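Local coordinates for protein probable chitinase (PDB 5JH8) that probably binds and hydrolyses chitin, as a family 18 glycoside hydrolase built on a TIM barrel, at residues Arg20-Ala23 and Ser24-Ala27; Ala48-Asp51 and Ala52-Phe55; Phe123-Phe126 and Ile127-Gly131; Glu180-Pro183 and Ala184-Pro187; Gln238-Ile241 and Ala242-Ala246. All coordinates share one frame; numbering follows the deposited sequence.

How the contacts relate
The five contacts are all local, each within one short run of chain, and they come in series along the family 18 chain. Contact 1 is the turn between helix 14-20 and strand 27-35; contact 2 opens helix 50-58. Their centres lie about 15 Å apart and Ala22 CB touches Phe55 CE2 at 3.8 Å, joining neighbouring elements of the TIM barrel. Contact 3, on helix 120-135, is about 17 Å from either at the nearest atoms. Contact 4 follows strand 172-176, where Pro183 touches the bound (2S)-2-(dimethylamino)-4-(methylselanyl)butanoic acid. Contact 5 ends helix 237-244, in the antiparallel region outside the barrel helices, its centre about 47 Å from that of contact 3.

Contact 1: residues Arg20-Ala23 and Ser24-Ala27; sequences RYAA and SFNA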
loop_
_atom_site.group_PDB
_atom_site.type_symbol
_atom_site.label_atom_id
_atom_site.label_comp_id
_atom_site.label_asym_id
_atom_site.label_seq_id
_atom_site.Cartn_x
_atom_site.Cartn_y
_atom_site.Cartn_z
ATOM N N ARG A 20 11.205 12.115 10.929
ATOM C CA ARG A 20 10.348 12.671 11.969
ATOM C C ARG A 20 9.515 11.588 12.640
ATOM O O ARG A 20 9.262 11.656 13.846
ATOM C CB ARG A 20 9.424 13.746 11.395
ATOM C CG ARG A 20 8.651 14.496 12.456
ATOM C CD ARG A 20 7.845 15.646 11.863
ATOM N NE ARG A 20 7.079 16.369 12.873
ATOM C CZ ARG A 20 7.548 17.385 13.583
ATOM N NH1 ARG A 20 8.788 17.816 13.413
ATOM N NH2 ARG A 20 6.759 17.990 14.457
ATOM N N TYR A 21 9.077 10.582 11.881
ATOM C CA TYR A 21 8.069 9.641 12.354
ATOM C C TYR A 21 8.642 8.268 12.695
ATOM O O TYR A 21 7.893 7.306 12.876
ATOM C CB TYR A 21 6.892 9.575 11.370
ATOM C CG TYR A 21 6.219 10.917 11.234
ATOM C CD1 TYR A 21 5.715 11.570 12.356
ATOM C CD2 TYR A 21 6.086 11.550 10.002
ATOM C CE1 TYR A 21 5.128 12.803 12.265
ATOM C CE2 TYR A 21 5.483 12.775 9.887
ATOM C CZ TYR A 21 5.010 13.400 11.025
ATOM O OH TYR A 21 4.406 14.623 10.876
ATOM N N ALA A 22 9.954 8.163 12.821
ATOM C CA ALA A 22 10.604 6.874 13.038
ATOM C C ALA A 22 10.374 6.264 14.422
ATOM O O ALA A 22 10.828 5.141 14.654
ATOM C CB ALA A 22 12.109 7.014 12.804
ATOM N N ALA A 23 9.724 6.963 15.345
ATOM C CA ALA A 23 9.253 6.345 16.574
ATOM C C ALA A 23 7.839 5.797 16.436
ATOM O O ALA A 23 7.365 5.127 17.357
ATOM C CB ALA A 23 9.307 7.345 17.741
ATOM N N SER A 24 7.165 6.075 15.316
ATOM C CA SER A 24 5.779 5.684 15.085
ATOM C C SER A 24 5.646 4.449 14.213
ATOM O O SER A 24 4.771 3.633 14.473
ATOM C CB SER A 24 5.000 6.825 14.416
ATOM O OG SER A 24 4.851 7.958 15.256
ATOM N N PHE A 25 6.438 4.313 13.166
ATOM C CA PHE A 25 6.461 3.099 12.378
ATOM C C PHE A 25 7.589 2.199 12.859
ATOM O O PHE A 25 8.502 2.652 13.546
ATOM C CB PHE A 25 6.583 3.418 10.880
ATOM C CG PHE A 25 7.792 4.243 10.503
ATOM C CD1 PHE A 25 9.032 3.663 10.410
ATOM C CD2 PHE A 25 7.669 5.567 10.158
ATOM C CE1 PHE A 25 10.151 4.392 10.044
ATOM C CE2 PHE A 25 8.767 6.309 9.811
ATOM C CZ PHE A 25 10.022 5.710 9.758
ATOM N N ASN A 26 7.533 0.920 12.488
ATOM C CA ASN A 26 8.574 -0.020 12.885
ATOM C C ASN A 26 9.028 -0.922 11.746
ATOM O O ASN A 26 9.780 -1.868 11.986
ATOM C CB ASN A 26 8.168 -0.807 14.139
ATOM C CG ASN A 26 6.969 -1.684 13.908
ATOM O OD1 ASN A 26 6.703 -2.083 12.784
ATOM N ND2 ASN A 26 6.250 -2.006 14.961
ATOM N N ALA A 27 8.675 -0.602 10.510
ATOM C CA ALA A 27 9.199 -1.247 9.323
ATOM C C ALA A 27 8.947 -0.285 8.171
ATOM O O ALA A 27 7.995 0.494 8.230
ATOM C CB ALA A 27 8.493 -2.573 9.051
HETATM O O HOH W 1 10.073 2.706 15.544
#
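Ser24 and Phe25 both turn their backbone N-H groups to Tyr21 O, in the turn that leads from helix 14-20 of the TIM barrel to strand 27-35. Tyr21 is the first residue to leave helical geometry, and its carbonyl takes both donors. The bond from Ser24 N to Tyr21 O is 2.8 Å long, and its donor sits out of the carbonyl plane. Phe25 N adds a weak bond to the same oxygen at 3.3 Å. A water spans the turn as well, donating to Ala22 O and Phe25 O and so joining the two carbonyls.

The apolar part is built round the Phe25 ring. With CG wedged between its own backbone N and carbonyl carbon (chi1 57°), the ring is swung back over the preceding turn. Ala22 CA lies over one face, offset toward the rim, in a CH-pi contact 3.9 Å from the ring centroid and 25° off the normal. Ala22 CB meets Phe25 CZ at 3.9 Å, while Tyr21 CB approaches Phe25 CE2 at 4.1 Å.

Tyr21 leads its hydroxyl away to a hydrogen bond with Asp304, which also forms a salt bridge with Arg20, and its ring meets that of Trp307. Phe25 also packs on Trp307 and on Leu56, so it touches both helix 304-309 and helix 50-58. Close to the ring, the Tyr21 carbonyl comes in obliquely, its O 3.2 Å from Phe25 CD2.

Contact 2: residues Ala48-Asp51 and Ala52-Phe55; sequences APND and AISF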
loop_
_atom_site.group_PDB
_atom_site.type_symbol
_atom_site.label_atom_id
_atom_site.label_comp_id
_atom_site.label_asym_id
_atom_site.label_seq_id
_atom_site.Cartn_x
_atom_site.Cartn_y
_atom_site.Cartn_z
ATOM N N ALA A 48 18.996 6.827 -5.800
ATOM C CA ALA A 48 19.057 5.704 -4.883
ATOM C C ALA A 48 18.896 6.189 -3.446
ATOM O O ALA A 48 19.568 7.151 -3.041
ATOM C CB ALA A 48 20.393 4.980 -5.030
ATOM N N PRO A 49 18.047 5.543 -2.641
ATOM C CA PRO A 49 17.733 6.018 -1.291
ATOM C C PRO A 49 18.738 5.510 -0.249
ATOM O O PRO A 49 18.370 4.974 0.802
ATOM C CB PRO A 49 16.320 5.472 -1.081
ATOM C CG PRO A 49 16.369 4.162 -1.787
ATOM C CD PRO A 49 17.181 4.416 -3.032
ATOM N N ASN A 50 20.027 5.666 -0.538
ATOM C CA ASN A 50 21.031 5.055 0.326
ATOM C C ASN A 50 21.091 5.726 1.693
ATOM O O ASN A 50 21.380 5.066 2.699
ATOM C CB ASN A 50 22.371 5.025 -0.392
ATOM C CG ASN A 50 22.306 4.183 -1.676
ATOM O OD1 ASN A 50 21.608 3.155 -1.705
ATOM N ND2 ASN A 50 22.975 4.630 -2.734
ATOM N N ASP A 51 20.758 7.011 1.740
ATOM C CA ASP A 51 20.651 7.748 2.991
ATOM C C ASP A 51 19.528 7.209 3.871
ATOM O O ASP A 51 19.688 7.066 5.091
ATOM C CB ASP A 51 20.436 9.242 2.668
ATOM C CG ASP A 51 19.298 9.528 1.626
ATOM O OD1 ASP A 51 18.651 8.609 1.105
ATOM O OD2 ASP A 51 19.086 10.724 1.336
ATOM N N ALA A 52 18.369 6.941 3.273
ATOM C CA ALA A 52 17.239 6.393 4.006
ATOM C C ALA A 52 17.563 5.012 4.559
ATOM O O ALA A 52 17.236 4.688 5.721
ATOM C CB ALA A 52 16.010 6.343 3.100
ATOM N N ILE A 53 18.198 4.180 3.738
ATOM C CA ILE A 53 18.547 2.842 4.181
ATOM C C ILE A 53 19.498 2.920 5.374
ATOM O O ILE A 53 19.318 2.229 6.385
ATOM C CB ILE A 53 19.123 2.022 3.011
ATOM C CG1 ILE A 53 18.061 1.788 1.926
ATOM C CG2 ILE A 53 19.701 0.702 3.502
ATOM C CD1 ILE A 53 18.614 1.271 0.622
ATOM N N SER A 54 20.508 3.788 5.287
ATOM C CA SER A 54 21.458 3.947 6.376
ATOM C C SER A 54 20.783 4.415 7.657
ATOM O O SER A 54 21.127 3.954 8.752
ATOM C CB SER A 54 22.522 4.942 5.927
ATOM O OG SER A 54 23.347 5.292 6.991
ATOM N N PHE A 55 19.855 5.357 7.538
ATOM C CA PHE A 55 19.123 5.829 8.701
ATOM C C PHE A 55 18.398 4.684 9.391
ATOM O O PHE A 55 18.446 4.540 10.621
ATOM C CB PHE A 55 18.141 6.926 8.262
ATOM C CG PHE A 55 17.213 7.354 9.354
ATOM C CD1 PHE A 55 17.657 8.173 10.386
ATOM C CD2 PHE A 55 15.903 6.918 9.379
ATOM C CE1 PHE A 55 16.809 8.540 11.425
ATOM C CE2 PHE A 55 15.046 7.304 10.396
ATOM C CZ PHE A 55 15.505 8.111 11.426
#
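Ala52 and the three residues after it bond back to the N-terminal turn of helix 50-58, one of the helices round the TIM barrel. Pro49 holds the N-cap position and is the centre of an inverse gamma turn, closed by a weak bond from Asn50 N to Ala48 O.

Ala52 comes first. Its N-H is taken by the carboxylate of the residue just before it: Ala52 N lies 2.7 Å from Asp51 OD1, a bond bent to 136° that reaches the oxygen from above the carboxylate plane. Asp51 can do this because a chi1 of 50° folds its carboxylate back over its own main chain. A carboxylate here, beside the first turn, would probably be favoured by the helix dipole. The methyl of Ala52 packs inward, 4.3 Å from Pro49 CB, and both residues rest on Tyr8 of strand 3-8.

Ile53 makes the first regular helical bond, its N 3.0 Å from Pro49 O. Its CG1 branch lies beside the same carbonyl, 3.4 Å from Pro49 O, and carries CD1 toward the proline ring, where it stops 4.4 Å from Pro49 CG. Tyr33 of strand 27-35 is touched by both side chains.

Ser54 N continues the pattern to Asn50 O on the exposed side, where Ser54 CB sits against that same oxygen. Phe55 carries the helix on: its ring is sent off toward Tyr15, Leu18 and Thr19 of helix 14-20, while Phe55 N bonds to Asp51 O at 3.0 Å.

Contact 3: residues Phe123-Phe126 and Ile127-Gly131; sequences FSHF and IQVLG
Ile127 touches two phenylalanine rings, Phe123 and Phe126, on the buried side of its helix. Its CG1 lies over one face of the Phe123 ring, a CH-pi contact 4.0 Å from the centroid and 19° off the normal. A chi2 of -56° brings the terminal methyl, Ile127 CD1, to 3.8 Å from Phe126 CD2 while it still touches Phe123. Farther along, Phe126 and Leu130 run side by side, with Phe126 CZ 4.0 Å from Leu130 CD2.

These residues lie on the buried face of helix 120-135 of the TIM barrel, between its neighbouring helices. Phe123 and Ile127 press on Leu166 of helix 163-169, whereas Phe126 fits against Val93 and Leu96 of helix 89-96. Backbone bonds four residues apart, such as Leu130 N to Phe126 O at 2.8 Å, bring Phe123 next to Ile127 and Phe126 next to Leu130.

The solvent side is more loosely filled. Here the exposed His125 ring has Val129 CG2 over one face, 3.9 Å from its centroid, and its ND1 is hydrogen-bonded to Gln89, which helps to set the ring's rotation. The Gln128 amide crosses the imidazole at about a right angle, with Gln128 OE1 3.8 Å from His125 CD2.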
loop_
_atom_site.group_PDB
_atom_site.type_symbol
_atom_site.label_atom_id
_atom_site.label_comp_id
_atom_site.label_asym_id
_atom_site.label_seq_id
_atom_site.Cartn_x
_atom_site.Cartn_y
_atom_site.Cartn_z
ATOM N N PHE A 123 1.834 -16.443 -10.962
ATOM C CA PHE A 123 2.253 -15.498 -9.933
ATOM C C PHE A 123 2.312 -16.178 -8.564
ATOM O O PHE A 123 3.262 -15.971 -7.797
ATOM C CB PHE A 123 1.317 -14.285 -9.948
ATOM C CG PHE A 123 1.733 -13.203 -8.986
ATOM C CD1 PHE A 123 2.996 -12.634 -9.051
ATOM C CD2 PHE A 123 0.869 -12.768 -8.000
ATOM C CE1 PHE A 123 3.374 -11.647 -8.140
ATOM C CE2 PHE A 123 1.241 -11.766 -7.098
ATOM C CZ PHE A 123 2.493 -11.213 -7.168
ATOM N N SER A 124 1.317 -17.008 -8.245
ATOM C CA SER A 124 1.353 -17.745 -6.988
ATOM C C SER A 124 2.614 -18.583 -6.904
ATOM O O SER A 124 3.251 -18.656 -5.848
ATOM C CB SER A 124 0.137 -18.656 -6.888
ATOM O OG SER A 124 -1.028 -17.872 -6.801
ATOM N N HIS A 125 2.972 -19.240 -8.014
ATOM C CA HIS A 125 4.149 -20.096 -8.022
ATOM C C HIS A 125 5.419 -19.280 -7.830
ATOM O O HIS A 125 6.291 -19.654 -7.039
ATOM C CB HIS A 125 4.209 -20.916 -9.311
ATOM C CG HIS A 125 5.366 -21.859 -9.353
ATOM N ND1 HIS A 125 6.460 -21.637 -10.153
ATOM C CD2 HIS A 125 5.630 -22.989 -8.657
ATOM C CE1 HIS A 125 7.338 -22.607 -9.978
ATOM N NE2 HIS A 125 6.857 -23.444 -9.078
ATOM N N PHE A 126 5.520 -18.140 -8.517
ATOM C CA PHE A 126 6.663 -17.247 -8.327
ATOM C C PHE A 126 6.817 -16.860 -6.866
ATOM O O PHE A 126 7.921 -16.910 -6.314
ATOM C CB PHE A 126 6.490 -16.013 -9.211
ATOM C CG PHE A 126 7.406 -14.855 -8.867
ATOM C CD1 PHE A 126 8.779 -14.960 -8.975
ATOM C CD2 PHE A 126 6.880 -13.640 -8.440
ATOM C CE1 PHE A 126 9.592 -13.881 -8.650
ATOM C CE2 PHE A 126 7.692 -12.577 -8.127
ATOM C CZ PHE A 126 9.039 -12.693 -8.230
ATOM N N ILE A 127 5.714 -16.479 -6.220
ATOM C CA ILE A 127 5.753 -16.074 -4.820
ATOM C C ILE A 127 6.107 -17.252 -3.914
ATOM O O ILE A 127 6.842 -17.085 -2.937
ATOM C CB ILE A 127 4.422 -15.386 -4.463
ATOM C CG1 ILE A 127 4.310 -14.044 -5.212
ATOM C CG2 ILE A 127 4.281 -15.209 -2.963
ATOM C CD1 ILE A 127 5.452 -13.065 -4.988
ATOM N N GLN A 128 5.633 -18.455 -4.228
ATOM C CA GLN A 128 6.037 -19.638 -3.465
ATOM C C GLN A 128 7.547 -19.851 -3.520
ATOM O O GLN A 128 8.207 -20.082 -2.491
ATOM C CB GLN A 128 5.322 -20.869 -4.024
ATOM C CG GLN A 128 3.844 -20.922 -3.705
ATOM C CD GLN A 128 3.087 -21.961 -4.530
ATOM O OE1 GLN A 128 3.609 -22.511 -5.501
ATOM N NE2 GLN A 128 1.841 -22.209 -4.157
ATOM N N VAL A 129 8.105 -19.816 -4.727
ATOM C CA VAL A 129 9.533 -20.044 -4.905
ATOM C C VAL A 129 10.334 -18.928 -4.248
ATOM O O VAL A 129 11.333 -19.180 -3.571
ATOM C CB VAL A 129 9.857 -20.191 -6.405
ATOM C CG1 VAL A 129 11.359 -20.280 -6.648
ATOM C CG2 VAL A 129 9.145 -21.392 -6.988
ATOM N N LEU A 130 9.894 -17.686 -4.429
ATOM C CA LEU A 130 10.587 -16.544 -3.859
ATOM C C LEU A 130 10.561 -16.594 -2.342
ATOM O O LEU A 130 11.579 -16.343 -1.682
ATOM C CB LEU A 130 9.953 -15.253 -4.379
ATOM C CG LEU A 130 10.558 -13.965 -3.829
ATOM C CD1 LEU A 130 12.020 -13.822 -4.171
ATOM C CD2 LEU A 130 9.744 -12.762 -4.283
ATOM N N GLY A 131 9.404 -16.920 -1.763
ATOM C CA GLY A 131 9.322 -17.014 -0.314
ATOM C C GLY A 131 10.275 -18.052 0.252
ATOM O O GLY A 131 10.988 -17.807 1.230
#

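Contact 4: residues Glu180-Pro183 and Ala184-Pro187; sequences EAIP and AWDP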
loop_
_atom_site.group_PDB
_atom_site.type_symbol
_atom_site.label_atom_id
_atom_site.label_comp_id
_atom_site.label_asym_id
_atom_site.label_seq_id
_atom_site.Cartn_x
_atom_site.Cartn_y
_atom_site.Cartn_z
ATOM N N GLU A 180 -10.461 2.579 -3.118
ATOM C CA GLU A 180 -11.805 2.072 -3.377
ATOM C C GLU A 180 -12.488 2.904 -4.449
ATOM O O GLU A 180 -13.250 2.381 -5.276
ATOM C CB GLU A 180 -12.593 2.126 -2.076
ATOM C CG GLU A 180 -13.979 1.559 -2.156
ATOM C CD GLU A 180 -14.803 1.822 -0.919
ATOM O OE1 GLU A 180 -14.287 2.351 0.087
ATOM O OE2 GLU A 180 -16.021 1.490 -0.971
ATOM N N ALA A 181 -12.244 4.205 -4.426
ATOM C CA ALA A 181 -12.598 5.148 -5.468
ATOM C C ALA A 181 -11.312 5.882 -5.820
ATOM O O ALA A 181 -10.452 6.049 -4.963
ATOM C CB ALA A 181 -13.635 6.166 -4.979
ATOM N N ILE A 182 -11.188 6.293 -7.088
ATOM C CA ILE A 182 -10.033 7.017 -7.613
ATOM C C ILE A 182 -10.553 8.133 -8.512
ATOM O O ILE A 182 -11.719 8.103 -8.944
ATOM C CB ILE A 182 -9.073 6.093 -8.396
ATOM C CG1 ILE A 182 -9.795 5.388 -9.558
ATOM C CG2 ILE A 182 -8.376 5.107 -7.410
ATOM C CD1 ILE A 182 -8.879 4.593 -10.465
ATOM N N PRO A 183 -9.689 9.086 -8.883
ATOM C CA PRO A 183 -10.133 10.188 -9.751
ATOM C C PRO A 183 -10.802 9.745 -11.030
ATOM O O PRO A 183 -11.724 10.417 -11.482
ATOM C CB PRO A 183 -8.827 10.929 -10.023
ATOM C CG PRO A 183 -8.093 10.775 -8.673
ATOM C CD PRO A 183 -8.335 9.329 -8.340
ATOM N N ALA A 184 -10.345 8.652 -11.637
ATOM C CA ALA A 184 -10.893 8.165 -12.900
ATOM C C ALA A 184 -12.331 7.679 -12.784
ATOM O O ALA A 184 -12.986 7.464 -13.819
ATOM C CB ALA A 184 -10.022 7.024 -13.393
ATOM N N TRP A 185 -12.828 7.499 -11.561
ATOM C CA TRP A 185 -14.143 6.923 -11.311
ATOM C C TRP A 185 -15.038 7.961 -10.629
ATOM O O TRP A 185 -14.694 9.136 -10.506
ATOM C CB TRP A 185 -14.033 5.656 -10.460
ATOM C CG TRP A 185 -13.171 4.570 -11.025
ATOM C CD1 TRP A 185 -12.714 4.417 -12.313
ATOM C CD2 TRP A 185 -12.662 3.469 -10.290
ATOM N NE1 TRP A 185 -11.945 3.278 -12.409
ATOM C CE2 TRP A 185 -11.887 2.686 -11.169
ATOM C CE3 TRP A 185 -12.774 3.073 -8.955
ATOM C CZ2 TRP A 185 -11.238 1.516 -10.751
ATOM C CZ3 TRP A 185 -12.119 1.933 -8.540
ATOM C CH2 TRP A 185 -11.370 1.159 -9.435
ATOM N N ASP A 186 -16.212 7.509 -10.189
ATOM C CA ASP A 186 -17.119 8.384 -9.458
ATOM C C ASP A 186 -16.547 8.701 -8.077
ATOM O O ASP A 186 -15.880 7.863 -7.472
ATOM C CB ASP A 186 -18.471 7.700 -9.228
ATOM C CG ASP A 186 -19.315 7.571 -10.485
ATOM O OD1 ASP A 186 -19.005 8.225 -11.499
ATOM O OD2 ASP A 186 -20.303 6.804 -10.445
ATOM N N PRO A 187 -16.867 9.870 -7.518
ATOM C CA PRO A 187 -16.470 10.141 -6.128
ATOM C C PRO A 187 -17.047 9.120 -5.160
ATOM O O PRO A 187 -18.191 8.686 -5.285
ATOM C CB PRO A 187 -17.042 11.542 -5.863
ATOM C CG PRO A 187 -17.200 12.165 -7.221
ATOM C CD PRO A 187 -17.533 11.031 -8.135
#
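Ile182 crosses over one face of the Trp185 indole, and the apolar contact between them dominates this surface loop after strand 172-176 of the TIM barrel. Ile182 CG1 stands 3.7 Å from the centroid of the five-membered ring, 18° off its normal, in a CH-pi contact. The extended branch then runs on across the ring system, so that Ile182 CD1 comes 3.6 Å from Trp185 CE2. What aims the branch at the indole is a chi1 of 57°, with CG1 flanked by both arms of the main chain. The same Ile182 CD1 methyl also meets Ala184 CB at 4.0 Å.

The polar part is a type I beta turn from Ile182 to Trp185, with Pro183 and Ala184 at its corners. It is closed by Trp185 N bonding to Ile182 O at 2.9 Å. Ile182 O also accepts a hydrogen bond from the indole N-H of Trp223. Glu180 O approaches the edge of the Trp185 indole in its plane, 3.5 Å from CZ3.

Pro183 touches the bound (2S)-2-(dimethylamino)-4-(methylselanyl)butanoic acid and, like Ile182, packs on Tyr221, a residue of that ligand's pocket. The turn bond and the aliphatic-aromatic packing probably help to hold Pro183 where it touches the ligand, while the buried Ile182 N has no hydrogen-bond partner, probably a polar cost set against that packing.

Contact 5: residues Gln238-Ile241 and Ala242-Ala246; sequences QALI and ARYGA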
loop_
_atom_site.group_PDB
_atom_site.type_symbol
_atom_site.label_atom_id
_atom_site.label_comp_id
_atom_site.label_asym_id
_atom_site.label_seq_id
_atom_site.Cartn_x
_atom_site.Cartn_y
_atom_site.Cartn_z
ATOM N N GLN A 238 -7.094 20.359 5.875
ATOM C CA GLN A 238 -7.653 21.453 6.664
ATOM C C GLN A 238 -7.549 22.775 5.923
ATOM O O GLN A 238 -8.463 23.600 5.983
ATOM C CB GLN A 238 -6.949 21.541 8.019
ATOM C CG GLN A 238 -7.198 20.347 8.917
ATOM C CD GLN A 238 -8.676 20.112 9.146
ATOM O OE1 GLN A 238 -9.405 21.027 9.544
ATOM N NE2 GLN A 238 -9.135 18.894 8.864
ATOM N N ALA A 239 -6.444 23.003 5.223
ATOM C CA ALA A 239 -6.301 24.244 4.473
ATOM C C ALA A 239 -7.349 24.343 3.375
ATOM O O ALA A 239 -7.835 25.440 3.077
ATOM C CB ALA A 239 -4.896 24.341 3.887
ATOM N N LEU A 240 -7.678 23.221 2.728
ATOM C CA LEU A 240 -8.674 23.263 1.664
ATOM C C LEU A 240 -10.059 23.556 2.227
ATOM O O LEU A 240 -10.807 24.375 1.674
ATOM C CB LEU A 240 -8.655 21.959 0.875
ATOM C CG LEU A 240 -9.543 21.929 -0.373
ATOM C CD1 LEU A 240 -9.111 22.944 -1.415
ATOM C CD2 LEU A 240 -9.535 20.538 -0.954
ATOM N N ILE A 241 -10.423 22.887 3.321
ATOM C CA ILE A 241 -11.680 23.189 3.998
ATOM C C ILE A 241 -11.757 24.675 4.318
ATOM O O ILE A 241 -12.777 25.329 4.072
ATOM C CB ILE A 241 -11.810 22.307 5.253
ATOM C CG1 ILE A 241 -11.968 20.849 4.830
ATOM C CG2 ILE A 241 -12.974 22.761 6.130
ATOM C CD1 ILE A 241 -11.910 19.858 6.001
ATOM N N ALA A 242 -10.666 25.238 4.844
ATOM C CA ALA A 242 -10.673 26.636 5.256
ATOM C C ALA A 242 -10.740 27.574 4.058
ATOM O O ALA A 242 -11.405 28.614 4.115
ATOM C CB ALA A 242 -9.433 26.926 6.097
ATOM N N ARG A 243 -10.060 27.223 2.963
ATOM C CA ARG A 243 -10.078 28.073 1.783
ATOM C C ARG A 243 -11.505 28.340 1.316
ATOM O O ARG A 243 -11.844 29.472 0.957
ATOM C CB ARG A 243 -9.253 27.427 0.668
ATOM C CG ARG A 243 -9.243 28.236 -0.613
ATOM C CD ARG A 243 -8.468 27.555 -1.715
ATOM N NE ARG A 243 -8.574 28.297 -2.971
ATOM C CZ ARG A 243 -8.108 27.869 -4.140
ATOM N NH1 ARG A 243 -7.504 26.690 -4.226
ATOM N NH2 ARG A 243 -8.251 28.621 -5.227
ATOM N N TYR A 244 -12.358 27.321 1.333
ATOM C CA TYR A 244 -13.711 27.428 0.805
ATOM C C TYR A 244 -14.769 27.519 1.893
ATOM O O TYR A 244 -15.959 27.591 1.576
ATOM C CB TYR A 244 -14.001 26.241 -0.111
ATOM C CG TYR A 244 -13.167 26.272 -1.361
ATOM C CD1 TYR A 244 -13.495 27.123 -2.405
ATOM C CD2 TYR A 244 -12.046 25.465 -1.497
ATOM C CE1 TYR A 244 -12.741 27.170 -3.555
ATOM C CE2 TYR A 244 -11.278 25.507 -2.652
ATOM C CZ TYR A 244 -11.632 26.363 -3.673
ATOM O OH TYR A 244 -10.877 26.408 -4.822
ATOM N N GLY A 245 -14.369 27.514 3.162
ATOM C CA GLY A 245 -15.334 27.541 4.251
ATOM C C GLY A 245 -16.293 26.372 4.230
ATOM O O GLY A 245 -17.473 26.533 4.565
ATOM N N ALA A 246 -15.800 25.190 3.871
ATOM C CA ALA A 246 -16.634 24.005 3.741
ATOM C C ALA A 246 -17.007 23.444 5.110
ATOM O O ALA A 246 -16.301 23.630 6.103
ATOM C CB ALA A 246 -15.898 22.940 2.935
#
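Ile241 O is bonded by Ala246 N, five residues on, at 3.0 Å: a Schellman motif that ends helix 237-244. Its turning point is Gly245, whose positive phi of 59° is a backbone shape that favours glycine. The inner bond of the motif, Gly245 N to Ala242 O, is weak at 3.3 Å, and so is the one from Tyr244 N to Leu240 O. Earlier in the helix the spacing is regular, with Arg243 N 2.9 Å from Ala239 O.

Across the last turn, Leu240 meets Tyr244 at its ring edge: Leu240 CD1 lies in the ring plane, 3.6 Å from Tyr244 CE2. Tyr244 keeps CG anti to its own carbonyl carbon (chi1 -67°), which sends the ring outward from the helix, where it stacks with Tyr261. Arg243 runs out beside it, and the Tyr244 hydroxyl sits over the centre of the guanidinium face.

Past the glycine, Ala246 CB returns to within 4.3 Å of Ile241 CG2, and both residues touch Phe259 of strand 256-262. The reversal therefore caps a late carbonyl of the helix with a backbone N-H and, by the same turn, closes an apolar patch against that strand.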